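Local coordinates for putative two-component sensor histidine kinase protein (Sinorhizobium meliloti, PDB 3HCY) that probably acts as a two-component sensor histidine kinase that passes phosphate from ATP to a histidine, this chain being its GAF domain, at residues A[71-76]-A[80-85]; A[21-26]-A[88-93]. One frame throughout, in Å; residues are numbered along the deposited sequence.

Interaction 1. Residues A[71-76]-A[80-85]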
# COMPACT_ATOMS: atom_id res chain seq x y z
N ASN A 71 -20.06 15.63 -6.43
CA ASN A 71 -20.97 16.45 -5.64
C ASN A 71 -22.10 15.58 -5.24
O ASN A 71 -22.73 14.97 -6.11
CB ASN A 71 -21.51 17.58 -6.46
CG ASN A 71 -22.03 18.68 -5.62
OD1 ASN A 71 -22.82 18.46 -4.69
ND2 ASN A 71 -21.61 19.90 -5.93
N VAL A 72 -22.35 15.54 -3.94
CA VAL A 72 -23.40 14.68 -3.42
C VAL A 72 -24.71 15.11 -4.00
O VAL A 72 -25.56 14.26 -4.33
CB VAL A 72 -23.64 14.77 -1.90
CG1 VAL A 72 -24.27 13.47 -1.43
CG2 VAL A 72 -22.41 15.03 -1.17
N ASP A 73 -24.89 16.43 -4.09
CA ASP A 73 -26.16 16.98 -4.50
C ASP A 73 -26.51 16.52 -5.86
O ASP A 73 -27.66 16.44 -6.20
CB ASP A 73 -26.12 18.49 -4.49
CG ASP A 73 -26.01 19.04 -3.07
OD1 ASP A 73 -26.70 18.47 -2.18
OD2 ASP A 73 -25.24 20.03 -2.86
N ASP A 74 -25.51 16.18 -6.64
CA ASP A 74 -25.76 15.71 -7.97
C ASP A 74 -25.73 14.16 -8.09
O ASP A 74 -25.85 13.66 -9.18
CB ASP A 74 -24.79 16.43 -8.92
CG ASP A 74 -24.97 18.00 -8.88
OD1 ASP A 74 -26.12 18.53 -8.78
OD2 ASP A 74 -23.95 18.72 -8.94
N ALA A 75 -25.66 13.41 -6.98
CA ALA A 75 -25.63 11.94 -7.03
C ALA A 75 -27.02 11.26 -7.06
O ALA A 75 -28.06 11.90 -6.84
CB ALA A 75 -24.81 11.39 -5.88
N GLU A 76 -26.99 9.94 -7.28
CA GLU A 76 -28.17 9.04 -7.39
C GLU A 76 -28.60 8.41 -6.05
O GLU A 76 -28.78 7.18 -5.97
CB GLU A 76 -27.80 7.84 -8.29
CG GLU A 76 -27.55 8.16 -9.75
CD GLU A 76 -27.12 6.92 -10.56
OE1 GLU A 76 -26.83 5.85 -9.94
OE2 GLU A 76 -27.06 7.04 -11.82
N GLU A 80 -32.88 9.39 2.26
CA GLU A 80 -32.31 9.03 3.52
C GLU A 80 -30.78 9.04 3.52
O GLU A 80 -30.16 9.52 4.48
CB GLU A 80 -32.80 7.64 3.90
CG GLU A 80 -34.31 7.51 4.20
CD GLU A 80 -34.70 6.04 4.50
OE1 GLU A 80 -33.85 5.14 4.28
OE2 GLU A 80 -35.85 5.79 4.98
N LEU A 81 -30.18 8.48 2.47
CA LEU A 81 -28.75 8.19 2.42
C LEU A 81 -27.96 9.42 1.99
O LEU A 81 -26.84 9.64 2.46
CB LEU A 81 -28.49 7.03 1.47
CG LEU A 81 -27.07 6.50 1.13
CD1 LEU A 81 -26.42 5.96 2.41
CD2 LEU A 81 -27.02 5.49 0.02
N LYS A 82 -28.53 10.21 1.08
CA LYS A 82 -28.06 11.55 0.85
C LYS A 82 -28.17 12.43 2.09
O LYS A 82 -27.29 13.18 2.38
CB LYS A 82 -28.80 12.16 -0.33
CG LYS A 82 -28.32 13.58 -0.72
CD LYS A 82 -29.06 14.16 -1.96
CE LYS A 82 -28.61 15.59 -2.36
NZ LYS A 82 -29.35 16.13 -3.57
N GLU A 83 -29.23 12.31 2.86
CA GLU A 83 -29.32 13.11 4.08
C GLU A 83 -28.24 12.71 5.05
O GLU A 83 -27.69 13.53 5.78
CB GLU A 83 -30.70 12.99 4.73
CG GLU A 83 -30.90 13.82 6.06
CD GLU A 83 -30.38 15.30 6.00
OE1 GLU A 83 -30.73 16.03 5.03
OE2 GLU A 83 -29.63 15.75 6.93
N SER A 84 -27.93 11.42 5.06
CA SER A 84 -26.92 10.90 5.98
C SER A 84 -25.55 11.46 5.65
O SER A 84 -24.82 11.85 6.55
CB SER A 84 -26.90 9.39 5.98
OG SER A 84 -27.56 8.90 7.13
N ILE A 85 -25.23 11.52 4.36
CA ILE A 85 -23.92 12.02 3.96
C ILE A 85 -23.81 13.53 4.29
O ILE A 85 -22.96 13.94 5.06
CB ILE A 85 -23.69 11.84 2.47
CG1 ILE A 85 -23.34 10.38 2.17
CG2 ILE A 85 -22.60 12.87 1.98
CD1 ILE A 85 -23.89 9.91 0.82
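Lys-82 reaches from helix 79-88 across to the turn at Val-72 and Asp-73, its chain fully extended from CB to NZ. With CG anti to the backbone N (chi1 -177°), the chain leaves the helix toward the turn and its ammonium ends beside the Asp-73 backbone. There Lys-82 NZ donates to Asp-73 O at 3.1 Å, reaching the carbonyl well off its axis (C=O...N 107°). The carboxylate of Asp-73 adds a long salt bridge, OD1 to Lys-82 NZ 3.8 Å, and the two side chains meet at about a right angle, OD1 lying closer to Lys-82 CE. The lysine thus reaches the last residue of an Asx turn, in which Asn-71 OD1 accepts from Asp-73 N at 3.0 Å; the turn belongs to the loop joining strand 67-69 to helix 79-88 in the GAF domain. Farther in, the contact is apolar. Val-72 straddles the CG2 branch methyl of Ile-85, both its own methyls, CG1 and CG2, lying 3.8 Å from it, while CG1 also touches Lys-82 CG. Tyr-47 of helix 45-50 and Phe-77 pack against the same Ile-85 side chain.

Interaction 2. Residues A[21-26]-A[88-93]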
# COMPACT_ATOMS: atom_id res chain seq x y z
N CYS A 21 -7.26 14.12 1.20
CA CYS A 21 -8.69 14.23 1.28
C CYS A 21 -8.99 14.56 2.73
O CYS A 21 -8.07 14.70 3.53
CB CYS A 21 -9.33 12.89 0.86
SG CYS A 21 -8.57 11.39 1.68
N ASP A 22 -10.26 14.65 3.07
CA ASP A 22 -10.68 15.23 4.33
C ASP A 22 -10.90 14.25 5.48
O ASP A 22 -10.78 14.62 6.66
CB ASP A 22 -11.94 16.03 4.06
CG ASP A 22 -11.65 17.26 3.27
OD1 ASP A 22 -10.48 17.67 3.17
OD2 ASP A 22 -12.65 17.81 2.75
N ARG A 23 -11.32 13.05 5.08
CA ARG A 23 -11.66 11.95 5.96
C ARG A 23 -11.53 10.72 5.09
O ARG A 23 -11.55 10.85 3.85
CB ARG A 23 -13.11 12.04 6.48
CG ARG A 23 -13.78 13.40 6.55
CD ARG A 23 -15.26 13.25 6.77
NE ARG A 23 -16.01 14.50 6.75
CZ ARG A 23 -16.87 14.90 7.70
NH1 ARG A 23 -17.10 14.14 8.78
NH2 ARG A 23 -17.52 16.07 7.59
N ALA A 24 -11.38 9.56 5.73
CA ALA A 24 -11.26 8.30 5.05
C ALA A 24 -11.78 7.09 5.94
O ALA A 24 -11.93 7.20 7.18
CB ALA A 24 -9.82 8.10 4.62
N SER A 25 -12.09 5.95 5.29
CA SER A 25 -12.55 4.77 6.04
C SER A 25 -12.24 3.47 5.33
O SER A 25 -11.99 3.47 4.11
CB SER A 25 -14.04 4.87 6.20
OG SER A 25 -14.66 4.97 4.91
N ILE A 26 -12.29 2.36 6.08
CA ILE A 26 -12.21 1.01 5.46
C ILE A 26 -13.42 0.21 5.92
O ILE A 26 -13.77 0.24 7.10
CB ILE A 26 -10.90 0.22 5.84
CG1 ILE A 26 -9.64 1.08 5.52
CG2 ILE A 26 -10.88 -1.15 5.15
CD1 ILE A 26 -8.33 0.85 6.32
N GLU A 88 -23.59 14.55 7.79
CA GLU A 88 -22.24 14.28 8.31
C GLU A 88 -21.28 15.37 7.92
O GLU A 88 -20.23 15.53 8.53
CB GLU A 88 -21.72 12.92 7.78
CG GLU A 88 -20.29 12.49 8.22
CD GLU A 88 -20.13 12.29 9.71
OE1 GLU A 88 -21.15 12.03 10.35
OE2 GLU A 88 -19.00 12.43 10.25
N GLY A 89 -21.64 16.15 6.92
CA GLY A 89 -20.79 17.24 6.47
C GLY A 89 -19.95 16.93 5.25
O GLY A 89 -19.06 17.71 4.95
N ILE A 90 -20.25 15.83 4.53
CA ILE A 90 -19.48 15.35 3.36
C ILE A 90 -20.14 15.78 2.03
O ILE A 90 -21.37 15.70 1.90
CB ILE A 90 -19.42 13.80 3.36
CG1 ILE A 90 -18.57 13.30 4.52
CG2 ILE A 90 -18.98 13.21 1.98
CD1 ILE A 90 -19.08 11.95 5.09
N ALA A 91 -19.32 16.21 1.05
CA ALA A 91 -19.77 16.70 -0.27
C ALA A 91 -19.33 15.76 -1.43
O ALA A 91 -19.90 15.78 -2.53
CB ALA A 91 -19.18 18.13 -0.50
N ALA A 92 -18.28 14.98 -1.22
CA ALA A 92 -17.73 14.22 -2.30
C ALA A 92 -17.15 12.94 -1.72
O ALA A 92 -16.70 12.92 -0.58
CB ALA A 92 -16.69 15.04 -3.03
N LEU A 93 -17.21 11.86 -2.50
CA LEU A 93 -16.68 10.60 -2.04
C LEU A 93 -16.16 9.68 -3.16
O LEU A 93 -16.59 9.72 -4.33
CB LEU A 93 -17.71 9.83 -1.19
CG LEU A 93 -19.05 10.38 -0.65
CD1 LEU A 93 -20.00 10.83 -1.78
CD2 LEU A 93 -19.71 9.31 0.23
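The Schellman motif that ends helix 79-88 receives the guanidinium of Arg-23, sent across from the first residue of strand 23-29. Arg-23 runs extended from CG to NE, which carries its head over to the last turn of the helix. Arg-23 NH1 forms a salt bridge with Glu-88 OE2 at 2.9 Å; guanidinium and carboxylate planes stand 67° apart, and one nitrogen meets one oxygen instead of the two-pronged, coplanar pairing. Glu-88 presents that oxygen by leaving the backbone with CG anti to N (chi1 179°) and then bending at chi2, which folds the carboxylate toward Arg-23. The backbone of Glu-88 takes part too: Arg-23 NH2 makes a weak, bent hydrogen bond to Glu-88 O, 2.9 Å long with an N-H...O angle of 123°. Gly-89, with positive phi, turns the chain out of the helix beside NH2. Over one face of the guanidinium lies Ile-90 CG1, 3.6 Å from Arg-23 NE and offset toward the rim of the group. The strongest polar partner of Arg-23 lies outside both segments: Asp-113 forms a salt bridge with NE. Gly-42 O also accepts from NH1, and Ser-44 OG bonds Glu-88 OE1, steadying the carboxylate from its other oxygen. Carboxylates thus approach both NE and NH1, which probably balances the positive charge and limits rotation of the head. Arg-23 itself sits with Asp-22 opposite Tyr-111 in a classic beta bulge, so the contact ties the bulged start of one strand in the antiparallel GAF sheet to a helix C-terminus closed by a Schellman motif with glycine at the C' position.

In the fold
Interactions 1 and 2 lie on the same side of the GAF domain, their centres about 12 Å apart, and share helix 79-88: residues 80-85 supply one side of interaction 1, and the C-terminal end of the same helix enters interaction 2. Along the chain, interaction 1 is local and nested within the long loop closed by 21-26 with 88-93. The two meet directly where Val-72 and Ile-85 pack against the backbone of residues 90-92, on the way into strand 92-99. That strand lies between 67-69 and 104-112 in the sheet, with 23-29 on the far side of 104-112. Together the contacts link the helix to its preceding loop and to a strand two places away from 92-99.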